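Local coordinates for protein uncharacterized ACR, COG1565 superfamily (Burkholderia thailandensis, PDB 4F3N) that is of uncharacterised function but probably acts as an S-adenosylmethionine-dependent methyltransferase, perhaps one that symmetrically dimethylates arginine in proteins, at residues F295-G300 with F407-F412; F301-Y306 with E342-H347; Y360-R365 with G426-T431. All coordinates share one frame; numbering follows the deposited sequence.

All three contacts meet around strand 407-414 of the seven-stranded sheet. Contact 1 is the innermost, wholly buried, joining that strand to strand 293-298 through backbone bonds and aliphatic and aromatic side chains. Contact 2, also largely buried, starts where the chain leaves contact 1; there the starts of helices 303-306 and 343-352 meet, and capping bonds follow a single parallel bridge. Its Phe343 packs on Lys408 of contact 1. Contact 3 lies nearer the surface, where the C-terminal tail covers the edge strand 356-362, the other neighbour of 407-414; its chemistry is hydrogen bonds, a bridging water and an arginine salt bridge to Glu405. Tyr360 links it to the other two, touching Lys408, Pro302 and Phe343.

Contact 1. Residues F295-G300 with F407-F412; sequences FFIDYG and FKVIAF
Residues 295-298 and 407-412 run antiparallel, their axes 4.7 Å apart at 164°. Phe296 pairs with Ile410 and Asp298 with Lys408 through two bonds each; Phe296 N to Ile410 O, at 2.8 Å and 172°, is nearly straight. Phe295, Ile297 and Tyr299 share one face of the sheet with Ala411, Val409 and Phe407. There the small Ala411 CB admits the Phe295 ring, whose CD1 comes within 3.7 Å of it, while Ile297 CG1 lies alongside Val409 CG2. Strand 407-414 is inserted antiparallel between 293-298 and 356-362, which gives the 3-2-1-4-5-7-6 order of the Rossmann-like methyltransferase sheet. Ile297 lies near Asn214 and Phe407 near Thr113, two residues that bind S-adenosylhomocysteine, which is absent from this model. Where the chain turns a corner, Tyr299 points its ring edge toward the face of Phe407, an offset edge-to-face pair with planes 67° apart, and its CB sits over that face, 4.2 Å from the ring centroid. On the opposite face Phe296 CB meets Ile410 CG2 at 3.8 Å. Lys408, bent at chi2 and chi4, curls back so that NZ meets Gly300 O head-on at 2.8 Å; Glu405 O and Leu406 O also accept from this buried ammonium.

Contact 2. Residues F301-Y306 with E342-H347; sequences FPSHEY and EFSAIH
Ser344 OG accepts from Ser303 N at 2.9 Å, with an N-H...O angle of 159°, and is also hydrogen-bonded to Leu432 O, at the C-terminus of the chain. A serine suits this place because its short hydroxyl can serve the first turn of helix 303-306 while belonging to the first turn of helix 343-352. Pro302 CB lies 3.6 Å from the same oxygen, and Pro302, at the N-cap, has no side-chain acceptor, so Ser344 OG takes the N-H of Ser303 in its stead. Phe343 N gives a bond of 2.9 Å to Phe301 O, reaching it from above the carbonyl plane; this belongs to the short parallel bridge between Phe301 and Glu342. Glu342 is the N-cap of the second helix. With CG anti to its backbone N (chi1 -166°) and the chain folded at chi2, its OE2 turns back to accept from Ala345 N at 3.2 Å and, weakly, from Ser344 N. The aliphatic part of the same side chain covers Tyr306: CB stands over one ring face, 4.0 Å from the centroid, and CG is 3.6 Å from Tyr306 CG. The phenol reaches on to Glu273 and Thr315. One glutamate thus gives its methylenes to an aromatic face and its carboxylate to a helix start, whose positive end would probably stabilise the negative charge in this buried setting.

Contact 3. Residues Y360-R365 with G426-T431; sequences YTSQAR and GDRSHT. With SO4 (sulfate ion), chain C.
Three hydrogen bonds tie Tyr360 and Thr361 to the tail. Arg428 N meets Tyr360 O at 2.7 Å, and Tyr360 N, facing the same way, gives to Asp427 OD1 at 3.1 Å, on the syn side but 29° out of the carboxylate plane. Thr361 OG1 donates to Gly426 O at 3.0 Å from above the carbonyl plane. Asp427 suits its place because its second oxygen, OD2, accepts from both the backbone N and the hydroxyl of Ser429, so the carboxylate is held by both segments. Gly426, with its positive phi, turns the chain here and gives its N to a sulfate, probably from the crystallisation liquor. Among the van der Waals contacts, Arg428 CB packs at 3.6 Å against Tyr360 CD2, while Ser362 CB sits over one face of the guanidinium, 3.7 Å from Arg428 NH2. The extended chain of Arg428, straight from CG to NE, carries that group along the strand to a salt bridge with Glu405. One water joins the tyrosine and arginine ends: it bonds to Tyr360 OH at 2.8 Å and accepts from Arg428 NH1, lying in the guanidinium plane. An Asx turn at Asp427 leads into a short 3-10 segment, and with it the C-terminal tail covers strand 356-362, an edge strand of the methyltransferase sheet.

Contact 1. Residues F295-G300 with F407-F412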
ATOM      1  N   PHE A 295       7.457  -0.492   8.897  1.00  7.35           N
ATOM      2  CA  PHE A 295       6.525  -1.589   8.645  1.00  7.35           C
ATOM      3  C   PHE A 295       5.681  -1.252   7.425  1.00  7.35           C
ATOM      4  O   PHE A 295       5.102  -0.169   7.388  1.00  7.38           O
ATOM      5  CB  PHE A 295       5.553  -1.759   9.799  1.00  7.37           C
ATOM      6  CG  PHE A 295       6.203  -2.165  11.129  1.00  7.43           C
ATOM      7  CD1 PHE A 295       6.254  -3.513  11.512  1.00  7.84           C
ATOM      8  CD2 PHE A 295       6.720  -1.214  11.958  1.00  7.76           C
ATOM      9  CE1 PHE A 295       6.799  -3.904  12.732  1.00  7.98           C
ATOM     10  CE2 PHE A 295       7.272  -1.581  13.169  1.00  7.77           C
ATOM     11  CZ  PHE A 295       7.300  -2.922  13.551  1.00  7.97           C
ATOM     12  N   PHE A 296       5.633  -2.164   6.453  1.00  7.40           N
ATOM     13  CA  PHE A 296       4.711  -2.084   5.322  1.00  7.63           C
ATOM     14  C   PHE A 296       3.741  -3.232   5.351  1.00  7.06           C
ATOM     15  O   PHE A 296       4.161  -4.373   5.483  1.00  7.20           O
ATOM     16  CB  PHE A 296       5.483  -2.053   4.004  1.00  8.18           C
ATOM     17  CG  PHE A 296       6.406  -0.872   3.896  1.00  9.20           C
ATOM     18  CD1 PHE A 296       5.919   0.401   3.604  1.00  9.98           C
ATOM     19  CD2 PHE A 296       7.756  -1.025   4.124  1.00  9.51           C
ATOM     20  CE1 PHE A 296       6.793   1.494   3.488  1.00 10.85           C
ATOM     21  CE2 PHE A 296       8.612   0.073   4.072  1.00  9.96           C
ATOM     22  CZ  PHE A 296       8.132   1.313   3.743  1.00 10.65           C
ATOM     23  N   ILE A 297       2.449  -2.923   5.324  1.00  6.73           N
ATOM     24  CA  ILE A 297       1.382  -3.890   5.361  1.00  6.90           C
ATOM     25  C   ILE A 297       0.671  -3.817   4.027  1.00  6.87           C
ATOM     26  O   ILE A 297       0.246  -2.721   3.614  1.00  6.82           O
ATOM     27  CB  ILE A 297       0.350  -3.553   6.465  1.00  7.47           C
ATOM     28  CG1 ILE A 297       1.098  -3.430   7.823  1.00  7.93           C
ATOM     29  CG2 ILE A 297      -0.742  -4.651   6.544  1.00  7.71           C
ATOM     30  CD1 ILE A 297       1.040  -2.038   8.413  1.00  8.62           C
ATOM     31  N   ASP A 298       0.563  -4.940   3.339  1.00  6.64           N
ATOM     32  CA  ASP A 298      -0.090  -4.922   2.031  1.00  6.83           C
ATOM     33  C   ASP A 298      -0.325  -6.314   1.514  1.00  7.49           C
ATOM     34  O   ASP A 298       0.278  -7.299   1.964  1.00  7.83           O
ATOM     35  CB  ASP A 298       0.758  -4.120   1.032  1.00  6.84           C
ATOM     36  CG  ASP A 298      -0.020  -3.123   0.224  1.00  6.63           C
ATOM     37  OD1 ASP A 298      -1.182  -3.424  -0.196  1.00  6.79           O
ATOM     38  OD2 ASP A 298       0.522  -2.012  -0.001  1.00  6.36           O
ATOM     39  N   TYR A 299      -1.209  -6.384   0.533  1.00  7.67           N
ATOM     40  CA  TYR A 299      -1.454  -7.633  -0.173  1.00  8.45           C
ATOM     41  C   TYR A 299      -0.440  -7.874  -1.278  1.00  8.30           C
ATOM     42  O   TYR A 299      -0.027  -6.960  -2.021  1.00  8.61           O
ATOM     43  CB  TYR A 299      -2.885  -7.665  -0.683  1.00  8.80           C
ATOM     44  CG  TYR A 299      -3.383  -6.388  -1.364  1.00  9.43           C
ATOM     45  CD1 TYR A 299      -4.046  -5.380  -0.633  1.00  9.92           C
ATOM     46  CD2 TYR A 299      -3.206  -6.188  -2.720  1.00 10.24           C
ATOM     47  CE1 TYR A 299      -4.537  -4.241  -1.249  1.00  9.79           C
ATOM     48  CE2 TYR A 299      -3.678  -5.015  -3.346  1.00 10.42           C
ATOM     49  CZ  TYR A 299      -4.344  -4.063  -2.604  1.00 10.20           C
ATOM     50  OH  TYR A 299      -4.808  -2.913  -3.206  1.00 11.10           O
ATOM     51  N   GLY A 300       0.030  -9.093  -1.339  1.00  8.64           N
ATOM     52  CA  GLY A 300       1.039  -9.487  -2.312  1.00  8.92           C
ATOM     53  C   GLY A 300       1.820 -10.723  -1.933  1.00  9.22           C
ATOM     54  O   GLY A 300       1.373 -11.495  -1.076  1.00  9.09           O
ATOM     55  N   PHE A 407      -2.713 -10.725   2.825  1.00  8.73           N
ATOM     56  CA  PHE A 407      -1.991  -9.577   3.360  1.00  8.38           C
ATOM     57  C   PHE A 407      -0.716 -10.050   4.062  1.00  8.18           C
ATOM     58  O   PHE A 407      -0.732 -11.113   4.691  1.00  8.40           O
ATOM     59  CB  PHE A 407      -2.861  -8.815   4.323  1.00  8.51           C
ATOM     60  CG  PHE A 407      -3.862  -7.887   3.634  1.00  8.82           C
ATOM     61  CD1 PHE A 407      -4.889  -8.415   2.834  1.00  8.85           C
ATOM     62  CD2 PHE A 407      -3.772  -6.497   3.780  1.00  8.67           C
ATOM     63  CE1 PHE A 407      -5.792  -7.588   2.228  1.00  9.01           C
ATOM     64  CE2 PHE A 407      -4.677  -5.667   3.139  1.00  8.64           C
ATOM     65  CZ  PHE A 407      -5.668  -6.214   2.342  1.00  8.74           C
ATOM     66  N   LYS A 408       0.370  -9.289   3.881  1.00  7.91           N
ATOM     67  CA  LYS A 408       1.683  -9.588   4.426  1.00  7.91           C
ATOM     68  C   LYS A 408       2.161  -8.377   5.187  1.00  7.50           C
ATOM     69  O   LYS A 408       1.686  -7.255   4.971  1.00  7.39           O
ATOM     70  CB  LYS A 408       2.725  -9.905   3.336  1.00  8.27           C
ATOM     71  CG  LYS A 408       2.270 -10.906   2.273  1.00  8.56           C
ATOM     72  CD  LYS A 408       2.019 -12.302   2.876  1.00  9.10           C
ATOM     73  CE  LYS A 408       1.840 -13.373   1.782  1.00  9.42           C
ATOM     74  NZ  LYS A 408       0.571 -13.206   0.997  1.00  9.61           N
ATOM     75  N   VAL A 409       3.072  -8.618   6.129  1.00  7.29           N
ATOM     76  CA  VAL A 409       3.804  -7.538   6.765  1.00  6.83           C
ATOM     77  C   VAL A 409       5.287  -7.750   6.520  1.00  7.06           C
ATOM     78  O   VAL A 409       5.810  -8.833   6.821  1.00  6.99           O
ATOM     79  CB  VAL A 409       3.558  -7.505   8.274  1.00  6.93           C
ATOM     80  CG1 VAL A 409       4.257  -6.310   8.868  1.00  7.05           C
ATOM     81  CG2 VAL A 409       2.020  -7.437   8.588  1.00  7.13           C
ATOM     82  N   ILE A 410       5.948  -6.707   6.011  1.00  6.93           N
ATOM     83  CA  ILE A 410       7.414  -6.672   5.904  1.00  7.03           C
ATOM     84  C   ILE A 410       7.924  -5.482   6.737  1.00  7.36           C
ATOM     85  O   ILE A 410       7.275  -4.448   6.807  1.00  7.32           O
ATOM     86  CB  ILE A 410       7.890  -6.618   4.426  1.00  7.13           C
ATOM     87  CG1 ILE A 410       9.377  -6.948   4.316  1.00  7.27           C
ATOM     88  CG2 ILE A 410       7.594  -5.251   3.763  1.00  6.82           C
ATOM     89  CD1 ILE A 410       9.754  -7.411   2.892  1.00  7.43           C
ATOM     90  N   ALA A 411       9.049  -5.657   7.423  1.00  7.62           N
ATOM     91  CA  ALA A 411       9.610  -4.599   8.218  1.00  7.78           C
ATOM     92  C   ALA A 411      11.120  -4.532   8.050  1.00  8.08           C
ATOM     93  O   ALA A 411      11.773  -5.561   7.895  1.00  8.66           O
ATOM     94  CB  ALA A 411       9.264  -4.790   9.689  1.00  7.76           C
ATOM     95  N   PHE A 412      11.636  -3.319   8.079  1.00  8.19           N
ATOM     96  CA  PHE A 412      13.053  -3.005   8.018  1.00  8.39           C
ATOM     97  C   PHE A 412      13.455  -2.234   9.273  1.00  8.71           C
ATOM     98  O   PHE A 412      12.630  -1.568   9.928  1.00  8.28           O
ATOM     99  CB  PHE A 412      13.334  -2.156   6.769  1.00  8.18           C
ATOM    100  CG  PHE A 412      12.926  -2.803   5.483  1.00  8.14           C
ATOM    101  CD1 PHE A 412      13.737  -3.756   4.911  1.00  8.42           C
ATOM    102  CD2 PHE A 412      11.703  -2.503   4.874  1.00  7.71           C
ATOM    103  CE1 PHE A 412      13.357  -4.381   3.730  1.00  8.41           C
ATOM    104  CE2 PHE A 412      11.329  -3.120   3.699  1.00  7.74           C
ATOM    105  CZ  PHE A 412      12.174  -4.028   3.115  1.00  7.92           C
TER

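Contact 2. Residues F301-Y306 with E342-H347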
ATOM      1  N   PHE A 301       2.947 -10.954  -2.611  1.00  9.30           N
ATOM      2  CA  PHE A 301       3.628 -12.242  -2.528  1.00 10.36           C
ATOM      3  C   PHE A 301       5.091 -12.039  -2.848  1.00 10.43           C
ATOM      4  O   PHE A 301       5.468 -11.058  -3.491  1.00  9.72           O
ATOM      5  CB  PHE A 301       3.083 -13.288  -3.568  1.00 11.53           C
ATOM      6  CG  PHE A 301       1.591 -13.242  -3.827  1.00 12.07           C
ATOM      7  CD1 PHE A 301       0.729 -13.985  -3.054  1.00 12.45           C
ATOM      8  CD2 PHE A 301       1.067 -12.533  -4.907  1.00 12.39           C
ATOM      9  CE1 PHE A 301      -0.635 -13.947  -3.270  1.00 13.07           C
ATOM     10  CE2 PHE A 301      -0.311 -12.476  -5.132  1.00 12.78           C
ATOM     11  CZ  PHE A 301      -1.160 -13.205  -4.317  1.00 13.17           C
ATOM     12  N   PRO A 302       5.938 -12.961  -2.426  1.00 11.16           N
ATOM     13  CA  PRO A 302       7.304 -12.968  -2.934  1.00 11.51           C
ATOM     14  C   PRO A 302       7.337 -13.278  -4.430  1.00 12.26           C
ATOM     15  O   PRO A 302       6.349 -13.690  -4.999  1.00 11.57           O
ATOM     16  CB  PRO A 302       7.954 -14.102  -2.176  1.00 11.94           C
ATOM     17  CG  PRO A 302       7.005 -14.414  -1.030  1.00 12.05           C
ATOM     18  CD  PRO A 302       5.655 -14.092  -1.537  1.00 11.41           C
ATOM     19  N   SER A 303       8.490 -13.095  -5.027  1.00 13.97           N
ATOM     20  CA  SER A 303       8.573 -13.037  -6.486  1.00 14.73           C
ATOM     21  C   SER A 303       8.149 -14.350  -7.156  1.00 15.28           C
ATOM     22  O   SER A 303       7.458 -14.307  -8.180  1.00 14.51           O
ATOM     23  CB  SER A 303       9.964 -12.627  -6.957  1.00 16.19           C
ATOM     24  OG  SER A 303      10.959 -13.494  -6.424  1.00 20.35           O
ATOM     25  N   HIS A 304       8.562 -15.500  -6.594  1.00 16.21           N
ATOM     26  CA  HIS A 304       8.250 -16.825  -7.183  1.00 17.33           C
ATOM     27  C   HIS A 304       6.768 -17.032  -7.351  1.00 17.81           C
ATOM     28  O   HIS A 304       6.286 -17.552  -8.378  1.00 20.21           O
ATOM     29  CB  HIS A 304       8.830 -17.931  -6.296  1.00 18.21           C
ATOM     30  N   GLU A 305       6.023 -16.606  -6.344  1.00 16.98           N
ATOM     31  CA  GLU A 305       4.593 -16.677  -6.349  1.00 17.02           C
ATOM     32  C   GLU A 305       3.933 -15.552  -7.134  1.00 15.53           C
ATOM     33  O   GLU A 305       2.876 -15.727  -7.783  1.00 14.61           O
ATOM     34  CB  GLU A 305       4.142 -16.647  -4.906  1.00 20.35           C
ATOM     35  CG  GLU A 305       2.657 -16.772  -4.690  1.00 23.15           C
ATOM     36  CD  GLU A 305       2.331 -17.199  -3.267  1.00 27.87           C
ATOM     37  OE1 GLU A 305       3.267 -17.269  -2.421  1.00 32.55           O
ATOM     38  OE2 GLU A 305       1.139 -17.467  -3.004  1.00 34.02           O
ATOM     39  N   TYR A 306       4.501 -14.361  -7.011  1.00 13.47           N
ATOM     40  CA  TYR A 306       3.943 -13.204  -7.731  1.00 13.05           C
ATOM     41  C   TYR A 306       3.953 -13.486  -9.244  1.00 14.35           C
ATOM     42  O   TYR A 306       2.957 -13.268  -9.922  1.00 14.15           O
ATOM     43  CB  TYR A 306       4.736 -11.930  -7.429  1.00 12.39           C
ATOM     44  CG  TYR A 306       4.038 -10.675  -7.913  1.00 12.11           C
ATOM     45  CD1 TYR A 306       4.038 -10.320  -9.243  1.00 12.34           C
ATOM     46  CD2 TYR A 306       3.373  -9.856  -7.025  1.00 11.35           C
ATOM     47  CE1 TYR A 306       3.366  -9.190  -9.699  1.00 11.85           C
ATOM     48  CE2 TYR A 306       2.737  -8.707  -7.457  1.00 11.65           C
ATOM     49  CZ  TYR A 306       2.723  -8.393  -8.791  1.00 11.87           C
ATOM     50  OH  TYR A 306       2.073  -7.272  -9.204  1.00 11.78           O
ATOM     51  N   GLU A 342       5.006  -6.940  -4.784  1.00 10.28           N
ATOM     52  CA  GLU A 342       5.977  -8.010  -5.031  1.00 11.30           C
ATOM     53  C   GLU A 342       7.063  -7.865  -3.982  1.00 10.43           C
ATOM     54  O   GLU A 342       7.926  -6.980  -4.062  1.00 10.56           O
ATOM     55  CB  GLU A 342       6.469  -7.934  -6.478  1.00 12.92           C
ATOM     56  CG  GLU A 342       7.207  -9.181  -6.927  1.00 14.16           C
ATOM     57  CD  GLU A 342       8.643  -9.148  -6.528  1.00 16.09           C
ATOM     58  OE1 GLU A 342       9.433  -8.597  -7.307  1.00 19.21           O
ATOM     59  OE2 GLU A 342       8.979  -9.655  -5.449  1.00 16.94           O
ATOM     60  N   PHE A 343       6.963  -8.685  -2.928  1.00  9.68           N
ATOM     61  CA  PHE A 343       7.741  -8.452  -1.708  1.00  9.34           C
ATOM     62  C   PHE A 343       9.231  -8.748  -1.805  1.00  9.54           C
ATOM     63  O   PHE A 343       9.995  -8.223  -0.987  1.00  9.79           O
ATOM     64  CB  PHE A 343       7.109  -9.168  -0.503  1.00  8.96           C
ATOM     65  CG  PHE A 343       5.925  -8.456   0.051  1.00  8.61           C
ATOM     66  CD1 PHE A 343       6.088  -7.377   0.888  1.00  8.53           C
ATOM     67  CD2 PHE A 343       4.654  -8.834  -0.279  1.00  8.33           C
ATOM     68  CE1 PHE A 343       5.002  -6.705   1.384  1.00  8.09           C
ATOM     69  CE2 PHE A 343       3.547  -8.206   0.222  1.00  8.21           C
ATOM     70  CZ  PHE A 343       3.719  -7.106   1.077  1.00  8.18           C
ATOM     71  N   SER A 344       9.668  -9.555  -2.777  1.00 10.04           N
ATOM     72  CA  SER A 344      11.113  -9.810  -2.933  1.00 10.34           C
ATOM     73  C   SER A 344      11.859  -8.541  -3.364  1.00 10.29           C
ATOM     74  O   SER A 344      12.889  -8.197  -2.800  1.00 10.58           O
ATOM     75  CB  SER A 344      11.366 -10.947  -3.925  1.00 11.05           C
ATOM     76  OG  SER A 344      10.712 -12.118  -3.479  1.00 11.06           O
ATOM     77  N   ALA A 345      11.298  -7.841  -4.321  1.00 10.36           N
ATOM     78  CA  ALA A 345      11.818  -6.565  -4.777  1.00 10.46           C
ATOM     79  C   ALA A 345      11.768  -5.525  -3.657  1.00 10.00           C
ATOM     80  O   ALA A 345      12.695  -4.728  -3.545  1.00 10.26           O
ATOM     81  CB  ALA A 345      11.025  -6.074  -5.964  1.00 11.22           C
ATOM     82  N   ILE A 346      10.682  -5.522  -2.869  1.00  9.42           N
ATOM     83  CA  ILE A 346      10.623  -4.631  -1.686  1.00  9.61           C
ATOM     84  C   ILE A 346      11.736  -4.970  -0.697  1.00  9.63           C
ATOM     85  O   ILE A 346      12.448  -4.086  -0.219  1.00  9.56           O
ATOM     86  CB  ILE A 346       9.226  -4.684  -1.015  1.00  9.55           C
ATOM     87  CG1 ILE A 346       8.159  -4.203  -1.975  1.00  9.56           C
ATOM     88  CG2 ILE A 346       9.176  -3.860   0.297  1.00  9.27           C
ATOM     89  CD1 ILE A 346       8.441  -2.857  -2.645  1.00 10.15           C
ATOM     90  N   HIS A 347      11.925  -6.262  -0.398  1.00 10.26           N
ATOM     91  CA  HIS A 347      13.051  -6.704   0.437  1.00 11.01           C
ATOM     92  C   HIS A 347      14.387  -6.188  -0.062  1.00 12.03           C
ATOM     93  O   HIS A 347      15.171  -5.584   0.702  1.00 12.10           O
ATOM     94  CB  HIS A 347      13.058  -8.226   0.456  1.00 11.45           C
ATOM     95  CG  HIS A 347      14.308  -8.826   1.053  1.00 12.25           C
ATOM     96  ND1 HIS A 347      14.973  -9.826   0.453  1.00 12.87           N
ATOM     97  CD2 HIS A 347      15.001  -8.525   2.202  1.00 12.62           C
ATOM     98  CE1 HIS A 347      16.034 -10.186   1.197  1.00 13.25           C
ATOM     99  NE2 HIS A 347      16.061  -9.415   2.290  1.00 13.58           N
TER

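Contact 3. Residues Y360-R365 with G426-T431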
ATOM      1  N   TYR A 360       9.397 -10.688   7.795  1.00  9.47           N
ATOM      2  CA  TYR A 360       8.445 -10.852   6.675  1.00  9.25           C
ATOM      3  C   TYR A 360       7.553 -12.054   6.998  1.00  9.36           C
ATOM      4  O   TYR A 360       8.059 -13.156   7.177  1.00  9.98           O
ATOM      5  CB  TYR A 360       9.150 -11.038   5.316  1.00  9.55           C
ATOM      6  CG  TYR A 360       8.211 -11.488   4.284  1.00  9.28           C
ATOM      7  CD1 TYR A 360       7.282 -10.614   3.760  1.00  9.16           C
ATOM      8  CD2 TYR A 360       8.148 -12.805   3.908  1.00  9.39           C
ATOM      9  CE1 TYR A 360       6.337 -11.043   2.859  1.00  8.95           C
ATOM     10  CE2 TYR A 360       7.213 -13.236   3.005  1.00  9.19           C
ATOM     11  CZ  TYR A 360       6.310 -12.348   2.481  1.00  9.10           C
ATOM     12  OH  TYR A 360       5.338 -12.742   1.606  1.00  9.36           O
ATOM     13  N   THR A 361       6.249 -11.834   7.110  1.00  8.65           N
ATOM     14  CA  THR A 361       5.339 -12.927   7.375  1.00  9.02           C
ATOM     15  C   THR A 361       3.943 -12.532   6.946  1.00  8.50           C
ATOM     16  O   THR A 361       3.737 -11.409   6.449  1.00  8.49           O
ATOM     17  CB  THR A 361       5.406 -13.383   8.852  1.00  9.11           C
ATOM     18  OG1 THR A 361       4.758 -14.662   8.970  1.00 10.32           O
ATOM     19  CG2 THR A 361       4.769 -12.339   9.756  1.00  9.32           C
ATOM     20  N   SER A 362       2.982 -13.435   7.085  1.00  8.50           N
ATOM     21  CA  SER A 362       1.610 -13.120   6.703  1.00  8.34           C
ATOM     22  C   SER A 362       0.982 -12.227   7.771  1.00  7.82           C
ATOM     23  O   SER A 362       1.392 -12.200   8.926  1.00  7.54           O
ATOM     24  CB  SER A 362       0.790 -14.375   6.477  1.00  8.55           C
ATOM     25  OG  SER A 362       0.413 -14.969   7.697  1.00  8.27           O
ATOM     26  N   GLN A 363       0.010 -11.413   7.379  1.00  7.80           N
ATOM     27  CA  GLN A 363      -0.719 -10.625   8.381  1.00  7.45           C
ATOM     28  C   GLN A 363      -1.282 -11.495   9.492  1.00  7.53           C
ATOM     29  O   GLN A 363      -1.260 -11.108  10.648  1.00  7.39           O
ATOM     30  CB  GLN A 363      -1.890  -9.883   7.700  1.00  7.25           C
ATOM     31  CG  GLN A 363      -2.746  -9.116   8.690  1.00  7.30           C
ATOM     32  CD  GLN A 363      -3.636  -8.105   8.007  1.00  7.34           C
ATOM     33  OE1 GLN A 363      -3.163  -7.069   7.558  1.00  7.53           O
ATOM     34  NE2 GLN A 363      -4.950  -8.398   7.929  1.00  7.33           N
ATOM     35  N   ALA A 364      -1.814 -12.663   9.156  1.00  7.92           N
ATOM     36  CA  ALA A 364      -2.323 -13.567  10.209  1.00  8.33           C
ATOM     37  C   ALA A 364      -1.259 -13.900  11.247  1.00  8.79           C
ATOM     38  O   ALA A 364      -1.475 -13.766  12.453  1.00  8.20           O
ATOM     39  CB  ALA A 364      -2.873 -14.864   9.630  1.00  8.68           C
ATOM     40  N   ARG A 365      -0.090 -14.303  10.774  1.00  9.44           N
ATOM     41  CA  ARG A 365       0.965 -14.735  11.667  1.00 10.60           C
ATOM     42  C   ARG A 365       1.458 -13.538  12.470  1.00  9.31           C
ATOM     43  O   ARG A 365       1.693 -13.649  13.659  1.00  8.78           O
ATOM     44  CB  ARG A 365       2.086 -15.325  10.838  1.00 13.06           C
ATOM     45  CG  ARG A 365       3.244 -15.884  11.610  1.00 16.26           C
ATOM     46  CD  ARG A 365       2.853 -17.156  12.312  1.00 18.69           C
ATOM     47  NE  ARG A 365       2.300 -16.894  13.608  1.00 21.32           N
ATOM     48  CZ  ARG A 365       1.981 -17.844  14.478  1.00 24.70           C
ATOM     49  NH1 ARG A 365       1.471 -17.499  15.650  1.00 25.52           N
ATOM     50  NH2 ARG A 365       2.145 -19.140  14.160  1.00 28.87           N
ATOM     51  N   GLY A 426       7.221 -18.305  12.837  1.00 14.31           N
ATOM     52  CA  GLY A 426       6.650 -18.419  11.499  1.00 14.62           C
ATOM     53  C   GLY A 426       7.145 -17.357  10.547  1.00 14.29           C
ATOM     54  O   GLY A 426       6.441 -17.011   9.587  1.00 14.84           O
ATOM     55  N   ASP A 427       8.311 -16.771  10.826  1.00 14.37           N
ATOM     56  CA  ASP A 427       8.880 -15.804   9.860  1.00 14.38           C
ATOM     57  C   ASP A 427       9.175 -16.468   8.495  1.00 14.96           C
ATOM     58  O   ASP A 427       9.571 -17.641   8.421  1.00 15.85           O
ATOM     59  CB  ASP A 427      10.095 -15.130  10.450  1.00 14.58           C
ATOM     60  CG  ASP A 427      10.605 -14.020   9.583  1.00 15.75           C
ATOM     61  OD1 ASP A 427      10.184 -12.859   9.790  1.00 15.95           O
ATOM     62  OD2 ASP A 427      11.396 -14.338   8.704  1.00 14.76           O
ATOM     63  N   ARG A 428       8.934 -15.727   7.406  1.00 13.74           N
ATOM     64  CA  ARG A 428       9.037 -16.254   6.062  1.00 14.03           C
ATOM     65  C   ARG A 428      10.160 -15.621   5.222  1.00 13.98           C
ATOM     66  O   ARG A 428      10.140 -15.763   4.017  1.00 15.60           O
ATOM     67  CB  ARG A 428       7.738 -16.059   5.319  1.00 13.86           C
ATOM     68  CG  ARG A 428       6.542 -16.673   5.989  1.00 13.11           C
ATOM     69  CD  ARG A 428       5.328 -16.456   5.148  1.00 12.33           C
ATOM     70  NE  ARG A 428       4.144 -17.086   5.728  1.00 11.90           N
ATOM     71  CZ  ARG A 428       2.960 -17.144   5.112  1.00 11.42           C
ATOM     72  NH1 ARG A 428       2.757 -16.527   3.979  1.00 10.91           N
ATOM     73  NH2 ARG A 428       1.942 -17.771   5.674  1.00 11.20           N
ATOM     74  N   SER A 429      11.085 -14.915   5.869  1.00 16.32           N
ATOM     75  CA  SER A 429      12.114 -14.119   5.191  1.00 17.32           C
ATOM     76  C   SER A 429      12.930 -14.977   4.240  1.00 18.79           C
ATOM     77  O   SER A 429      13.369 -14.510   3.192  1.00 17.60           O
ATOM     78  CB  SER A 429      13.038 -13.419   6.184  1.00 17.59           C
ATOM     79  OG  SER A 429      12.397 -12.426   6.963  1.00 15.83           O
ATOM     80  N   HIS A 430      13.087 -16.253   4.590  1.00 20.77           N
ATOM     81  CA  HIS A 430      13.887 -17.173   3.801  1.00 23.36           C
ATOM     82  C   HIS A 430      13.273 -17.517   2.462  1.00 24.66           C
ATOM     83  O   HIS A 430      13.990 -17.982   1.557  1.00 27.68           O
ATOM     84  CB  HIS A 430      14.226 -18.417   4.639  1.00 25.44           C
ATOM     85  CG  HIS A 430      13.012 -19.098   5.223  1.00 27.49           C
ATOM     86  ND1 HIS A 430      12.250 -18.530   6.210  1.00 27.03           N
ATOM     87  CD2 HIS A 430      12.403 -20.328   4.905  1.00 29.13           C
ATOM     88  CE1 HIS A 430      11.229 -19.371   6.511  1.00 28.72           C
ATOM     89  NE2 HIS A 430      11.324 -20.465   5.710  1.00 30.18           N
ATOM     90  N   THR A 431      11.964 -17.250   2.286  1.00 21.52           N
ATOM     91  CA  THR A 431      11.264 -17.442   1.032  1.00 20.42           C
ATOM     92  C   THR A 431      11.306 -16.247   0.055  1.00 19.04           C
ATOM     93  O   THR A 431      10.790 -16.318  -1.056  1.00 19.71           O
ATOM     94  CB  THR A 431       9.796 -17.836   1.301  1.00 20.51           C
ATOM     95  OG1 THR A 431       9.049 -16.693   1.761  1.00 18.45           O
ATOM     96  CG2 THR A 431       9.750 -18.950   2.391  1.00 20.32           C
TER
HETATM   97  S   SO4 C 502       9.195 -21.104  13.373  1.00 58.04           S
HETATM   98  O1  SO4 C 502       9.101 -20.752  11.932  1.00 62.54           O
HETATM   99  O2  SO4 C 502       9.057 -22.580  13.494  1.00 61.87           O
HETATM  100  O3  SO4 C 502      10.489 -20.623  13.900  1.00 58.78           O
HETATM  101  O4  SO4 C 502       8.093 -20.495  14.145  1.00 54.80           O
HETATM  102  O   HOH W   1       4.612 -15.399   1.739  1.00 11.63           O